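Side-chain contacts in cytochrome C3, A dimeric class III c-type cytochrome (Desulfovibrio gigas, PDB 1GYO), which carries four c-type hemes in each subunit of a disulfide-linked dimer and probably serves in electron transfer: residues K85-A89 / K90-T94; V24-H28 / A29-N33. All coordinates share one frame; numbering follows the deposited sequence.

Contact 1 (K85-A89 / K90-T94); sequences KAMKA and KNEQT. With HEC (heme c), chain E.
Met87 and Thr94 meet where helix 80-89 ends and the chain doubles back along it toward a heme c. The end is a Schellman motif: Asn91, with positive phi (59°), is the C-prime residue, Glu92 N reaches Met87 O at 3.0 Å in a nearly straight bond (166°), and Asn91 N reaches Lys88 O at 2.9 Å. Packing is tight on the heme side. With Met87 CG beside the backbone N (chi1 -68°), the chain runs on past Thr94 OG1 to the heme, and the bend at chi3 brings Met87 CE to 3.4 Å from Gln93 O, near OE1 of Glu92, whose side chain crosses that of the methionine at about a right angle. Thr94 OG1 comes up against Met87 SD at 3.4 Å; this hydroxyl is buried with no polar partner in the model. Met87 CE also touches the heme methyl CMD at 3.6 Å, and Thr94 CA sits against the pyrrole ring that bears this methyl. The other flank is more open. There the exposed Lys90 chain runs past Ala86 O, and one water, 2.8 Å from Ala86 O and 3.0 Å from Lys90 NZ, links the two. This helix end lies at the surface; Lys85 and Lys88 pack on Ile97 in a following loop, and Ala86 touches Glu77 in the loop ahead of helix 80-89.

Contact 2 (V24-H28 / A29-N33); sequences VEMSH and AKHRN. With HEC (heme c), chain E.
A bis-histidine heme site, as is usual in class III cytochromes c, is built where strand 24-27 runs into the type I beta turn from Ala29 to Arg32. His31 NE2 binds the heme iron at 2.0 Å, and His84 supplies the other axial ligand. The far nitrogen of the ring is held by the strand end: His31 ND1 donates to Ser27 O at 2.9 Å, the acceptor only 4° out of the ring plane. Ser27 O takes a second bond, from His31 N at 3.3 Å, and the two donors reach it from opposite faces of the carbonyl plane. This grip fixes the rotation of the imidazole and would probably increase its electron donation to the iron. Beside it, Met26 crosses the His31 ring obliquely, with CG 3.8 Å from His31 CE1, while its SD nears the heme's CBB. The bends in its chain then carry Met26 CE over the centre of the His28 ring, 3.8 Å above the plane. His28 binds the iron of a different heme, together with His40; its ND1 is hydrogen-bonded to Pro4 O. On the outer side, in the conformer given, Arg32 NH1 is hydrogen-bonded to Asp44 O of the second subunit. Ser27 OG turns into the loop with chi1 171°, anti to the serine nitrogen, and accepts from Lys30 N at 2.9 Å and 164°.

In the fold
Contacts 1 and 2 have centres about 17 Å apart and do not touch, their nearest atoms being about 7 Å from each other, yet both reach the same heme. Contact 1 continues the helix that carries His84, the axial ligand across the iron from the one in contact 2, and the side chain of His84 lies about 3 Å from that of Thr94. The side chain of Met87 is likewise about 4 Å from that of Cys83, one of the two cysteines that anchor this heme covalently. Contact 1 stays at the surface of its own subunit, its centre about 17 Å from the centre of the chain, against about 10 Å for the centre of contact 2.

Contact 1 (K85-A89 / K90-T94)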
# COMPACT_ATOMS: atom_id res chain seq x y z
N LYS A 85 -7.10 -21.19 -0.40
CA LYS A 85 -6.96 -22.59 0.03
C LYS A 85 -5.97 -22.72 1.17
O LYS A 85 -6.18 -23.51 2.12
CB LYS A 85 -6.55 -23.45 -1.15
CG LYS A 85 -7.62 -23.76 -2.14
CD LYS A 85 -7.26 -24.64 -3.36
CE LYS A 85 -6.77 -26.00 -2.90
NZ LYS A 85 -6.65 -26.89 -4.12
N ALA A 86 -4.86 -22.00 1.14
CA ALA A 86 -3.87 -22.11 2.20
C ALA A 86 -4.41 -21.61 3.52
O ALA A 86 -4.15 -22.20 4.57
CB ALA A 86 -2.62 -21.32 1.84
N MET A 87 -5.17 -20.53 3.48
CA MET A 87 -5.76 -19.97 4.71
C MET A 87 -6.80 -20.92 5.25
O MET A 87 -6.88 -21.15 6.45
CB MET A 87 -6.35 -18.58 4.42
CG MET A 87 -5.26 -17.56 4.11
SD MET A 87 -5.86 -15.87 4.02
CE MET A 87 -6.14 -15.52 5.79
N LYS A 88 -7.64 -21.47 4.38
CA LYS A 88 -8.63 -22.43 4.84
C LYS A 88 -7.98 -23.64 5.51
O LYS A 88 -8.52 -24.16 6.52
CB LYS A 88 -9.48 -22.90 3.66
CG LYS A 88 -10.55 -23.90 4.15
CD LYS A 88 -11.69 -23.92 3.17
CE LYS A 88 -12.94 -24.53 3.81
NZ LYS A 88 -12.62 -25.86 4.42
N ALA A 89 -6.86 -24.10 4.99
CA ALA A 89 -6.15 -25.25 5.57
C ALA A 89 -5.65 -24.92 6.97
O ALA A 89 -5.48 -25.78 7.81
CB ALA A 89 -4.99 -25.65 4.66
N LYS A 90 -5.42 -23.64 7.26
CA LYS A 90 -5.04 -23.17 8.58
C LYS A 90 -6.22 -22.71 9.41
O LYS A 90 -6.03 -22.18 10.49
CB LYS A 90 -4.08 -21.98 8.45
CG LYS A 90 -2.71 -22.30 7.85
CD LYS A 90 -2.20 -20.99 7.27
CE LYS A 90 -0.71 -20.86 7.16
NZ LYS A 90 -0.09 -22.06 6.53
N ASN A 91 -7.45 -22.90 8.96
CA ASN A 91 -8.63 -22.48 9.72
C ASN A 91 -8.65 -20.99 10.01
O ASN A 91 -9.09 -20.49 11.03
CB ASN A 91 -8.70 -23.24 11.05
CG ASN A 91 -10.03 -23.01 11.75
OD1 ASN A 91 -10.12 -23.08 12.98
ND2 ASN A 91 -11.04 -22.72 10.95
N GLU A 92 -8.21 -20.24 8.99
CA GLU A 92 -8.28 -18.79 9.01
C GLU A 92 -9.38 -18.28 8.10
O GLU A 92 -9.58 -18.74 6.98
CB GLU A 92 -6.92 -18.22 8.55
CG GLU A 92 -5.81 -18.54 9.56
CD GLU A 92 -4.46 -18.17 8.98
OE1 GLU A 92 -4.43 -17.81 7.79
OE2 GLU A 92 -3.42 -18.23 9.68
N GLN A 93 -10.13 -17.28 8.54
CA GLN A 93 -11.13 -16.62 7.73
C GLN A 93 -10.57 -16.15 6.39
O GLN A 93 -9.52 -15.48 6.34
CB GLN A 93 -11.65 -15.38 8.47
CG GLN A 93 -12.91 -14.79 7.84
CD GLN A 93 -13.59 -13.76 8.70
OE1 GLN A 93 -14.00 -12.69 8.24
NE2 GLN A 93 -13.74 -13.98 10.00
N THR A 94 -11.22 -16.49 5.28
CA THR A 94 -10.65 -16.22 3.94
C THR A 94 -11.75 -16.22 2.91
O THR A 94 -12.95 -16.29 3.22
CB THR A 94 -9.57 -17.26 3.69
OG1 THR A 94 -8.76 -16.82 2.56
CG2 THR A 94 -10.08 -18.65 3.39
FE HEC E . -9.34 -13.01 -1.35
CHA HEC E . -11.85 -12.69 0.90
CHB HEC E . -11.60 -12.79 -3.89
CHC HEC E . -6.84 -12.91 -3.56
CHD HEC E . -7.12 -13.37 1.16
NA HEC E . -11.34 -12.88 -1.47
C1A HEC E . -12.23 -12.74 -0.43
C2A HEC E . -13.59 -12.71 -0.92
C3A HEC E . -13.52 -12.79 -2.27
C4A HEC E . -12.13 -12.84 -2.62
CMA HEC E . -14.66 -12.80 -3.26
CAA HEC E . -14.81 -12.55 -0.06
CBA HEC E . -15.17 -11.09 0.18
CGA HEC E . -15.79 -10.40 -1.02
O1A HEC E . -16.95 -10.72 -1.34
O2A HEC E . -15.11 -9.56 -1.64
NB HEC E . -9.24 -12.84 -3.33
C1B HEC E . -10.27 -12.75 -4.25
C2B HEC E . -9.76 -12.63 -5.59
C3B HEC E . -8.40 -12.64 -5.50
C4B HEC E . -8.08 -12.79 -4.10
CMB HEC E . -10.61 -12.48 -6.82
CAB HEC E . -7.37 -12.58 -6.60
CBB HEC E . -7.45 -11.39 -7.52
NC HEC E . -7.37 -13.16 -1.23
C1C HEC E . -6.47 -13.15 -2.28
C2C HEC E . -5.13 -13.46 -1.82
C3C HEC E . -5.21 -13.61 -0.48
C4C HEC E . -6.60 -13.39 -0.11
CMC HEC E . -3.95 -13.61 -2.75
CAC HEC E . -4.15 -14.02 0.50
CBC HEC E . -2.73 -13.60 0.25
ND HEC E . -9.47 -13.07 0.63
C1D HEC E . -8.43 -13.15 1.53
C2D HEC E . -8.89 -12.96 2.88
C3D HEC E . -10.23 -12.79 2.81
C4D HEC E . -10.59 -12.84 1.42
CMD HEC E . -7.99 -12.95 4.10
CAD HEC E . -11.21 -12.61 3.95
CBD HEC E . -11.49 -11.16 4.25
CGD HEC E . -12.33 -11.01 5.52
O1D HEC E . -13.55 -11.16 5.42
O2D HEC E . -11.74 -10.82 6.59
O HOH W 1 -1.75 -23.59 4.52

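Contact 2 (V24-H28 / A29-N33)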
# COMPACT_ATOMS: atom_id res chain seq x y z
N VAL A 24 -14.37 -11.17 -13.02
CA VAL A 24 -14.39 -11.41 -11.57
C VAL A 24 -14.18 -10.07 -10.85
O VAL A 24 -13.27 -9.32 -11.21
CB VAL A 24 -13.26 -12.37 -11.13
CG1 VAL A 24 -13.12 -12.43 -9.63
CG2 VAL A 24 -13.49 -13.75 -11.78
N GLU A 25 -14.98 -9.80 -9.85
CA GLU A 25 -14.81 -8.60 -9.05
C GLU A 25 -13.93 -8.93 -7.87
O GLU A 25 -13.98 -10.02 -7.28
CB GLU A 25 -16.17 -8.12 -8.54
CG GLU A 25 -17.14 -7.82 -9.63
CD GLU A 25 -18.43 -7.18 -9.07
OE1 GLU A 25 -19.18 -6.74 -9.97
OE2 GLU A 25 -18.73 -7.13 -7.86
N MET A 26 -13.10 -7.96 -7.49
CA MET A 26 -12.33 -8.09 -6.27
C MET A 26 -12.40 -6.78 -5.51
O MET A 26 -12.30 -5.69 -6.07
CB MET A 26 -10.86 -8.36 -6.56
CG MET A 26 -10.05 -8.79 -5.36
SD MET A 26 -8.32 -8.27 -5.40
CE MET A 26 -8.56 -6.60 -5.00
N SER A 27 -12.59 -6.92 -4.20
CA SER A 27 -12.67 -5.74 -3.33
C SER A 27 -11.37 -5.51 -2.62
O SER A 27 -10.90 -6.33 -1.83
CB SER A 27 -13.77 -5.98 -2.30
OG SER A 27 -13.69 -4.90 -1.34
N HIS A 28 -10.75 -4.35 -2.87
CA HIS A 28 -9.59 -3.97 -2.03
C HIS A 28 -10.02 -3.75 -0.59
O HIS A 28 -9.27 -4.03 0.32
CB HIS A 28 -8.88 -2.73 -2.54
CG HIS A 28 -7.89 -2.94 -3.66
ND1 HIS A 28 -8.17 -2.62 -4.96
CD2 HIS A 28 -6.62 -3.41 -3.68
CE1 HIS A 28 -7.07 -2.88 -5.71
NE2 HIS A 28 -6.12 -3.36 -4.96
N ALA A 29 -11.25 -3.25 -0.38
CA ALA A 29 -11.73 -3.03 0.99
C ALA A 29 -11.76 -4.32 1.79
O ALA A 29 -11.27 -4.38 2.92
CB ALA A 29 -13.13 -2.39 0.94
N LYS A 30 -12.29 -5.38 1.18
CA LYS A 30 -12.40 -6.65 1.88
C LYS A 30 -11.04 -7.27 2.15
O LYS A 30 -10.88 -8.03 3.12
CB LYS A 30 -13.26 -7.65 1.09
CG LYS A 30 -14.72 -7.30 1.07
CD LYS A 30 -15.34 -7.44 2.47
CE LYS A 30 -16.83 -7.22 2.48
NZ LYS A 30 -17.47 -7.75 3.75
N HIS A 31 -10.05 -6.94 1.30
CA HIS A 31 -8.69 -7.40 1.45
C HIS A 31 -7.79 -6.42 2.20
O HIS A 31 -6.55 -6.52 2.11
CB HIS A 31 -8.06 -7.75 0.12
CG HIS A 31 -8.71 -8.97 -0.50
ND1 HIS A 31 -9.72 -8.93 -1.38
CD2 HIS A 31 -8.40 -10.29 -0.40
CE1 HIS A 31 -10.04 -10.16 -1.77
NE2 HIS A 31 -9.26 -11.04 -1.18
N ARG A 32 -8.36 -5.53 3.00
CA ARG A 32 -7.55 -4.50 3.66
C ARG A 32 -6.55 -5.04 4.67
O ARG A 32 -5.58 -4.33 4.97
CB ARG A 32 -8.47 -3.46 4.32
CG ARG A 32 -9.53 -3.85 5.32
CD ARG A 32 -10.16 -2.59 5.95
NE ARG A 32 -11.42 -2.21 5.35
CZ ARG A 32 -12.39 -1.62 4.72
NH1 ARG A 32 -12.22 -0.49 4.02
NH2 ARG A 32 -13.67 -2.08 4.69
N ASN A 33 -6.71 -6.25 5.16
CA ASN A 33 -5.75 -6.84 6.10
C ASN A 33 -4.70 -7.70 5.39
O ASN A 33 -3.90 -8.35 6.05
CB ASN A 33 -6.44 -7.68 7.16
CG ASN A 33 -7.45 -6.90 7.96
OD1 ASN A 33 -7.18 -5.76 8.36
ND2 ASN A 33 -8.64 -7.46 8.20
FE HEC E . -9.34 -13.01 -1.35
CHA HEC E . -11.85 -12.69 0.90
CHB HEC E . -11.60 -12.79 -3.89
CHC HEC E . -6.84 -12.91 -3.56
CHD HEC E . -7.12 -13.37 1.16
NA HEC E . -11.34 -12.88 -1.47
C1A HEC E . -12.23 -12.74 -0.43
C2A HEC E . -13.59 -12.71 -0.92
C3A HEC E . -13.52 -12.79 -2.27
C4A HEC E . -12.13 -12.84 -2.62
CMA HEC E . -14.66 -12.80 -3.26
CAA HEC E . -14.81 -12.55 -0.06
CBA HEC E . -15.17 -11.09 0.18
CGA HEC E . -15.79 -10.40 -1.02
O1A HEC E . -16.95 -10.72 -1.34
O2A HEC E . -15.11 -9.56 -1.64
NB HEC E . -9.24 -12.84 -3.33
C1B HEC E . -10.27 -12.75 -4.25
C2B HEC E . -9.76 -12.63 -5.59
C3B HEC E . -8.40 -12.64 -5.50
C4B HEC E . -8.08 -12.79 -4.10
CMB HEC E . -10.61 -12.48 -6.82
CAB HEC E . -7.37 -12.58 -6.60
CBB HEC E . -7.45 -11.39 -7.52
NC HEC E . -7.37 -13.16 -1.23
C1C HEC E . -6.47 -13.15 -2.28
C2C HEC E . -5.13 -13.46 -1.82
C3C HEC E . -5.21 -13.61 -0.48
C4C HEC E . -6.60 -13.39 -0.11
CMC HEC E . -3.95 -13.61 -2.75
CAC HEC E . -4.15 -14.02 0.50
CBC HEC E . -2.73 -13.60 0.25
ND HEC E . -9.47 -13.07 0.63
C1D HEC E . -8.43 -13.15 1.53
C2D HEC E . -8.89 -12.96 2.88
C3D HEC E . -10.23 -12.79 2.81
C4D HEC E . -10.59 -12.84 1.42
CMD HEC E . -7.99 -12.95 4.10
CAD HEC E . -11.21 -12.61 3.95
CBD HEC E . -11.49 -11.16 4.25
CGD HEC E . -12.33 -11.01 5.52
O1D HEC E . -13.55 -11.16 5.42
O2D HEC E . -11.74 -10.82 6.59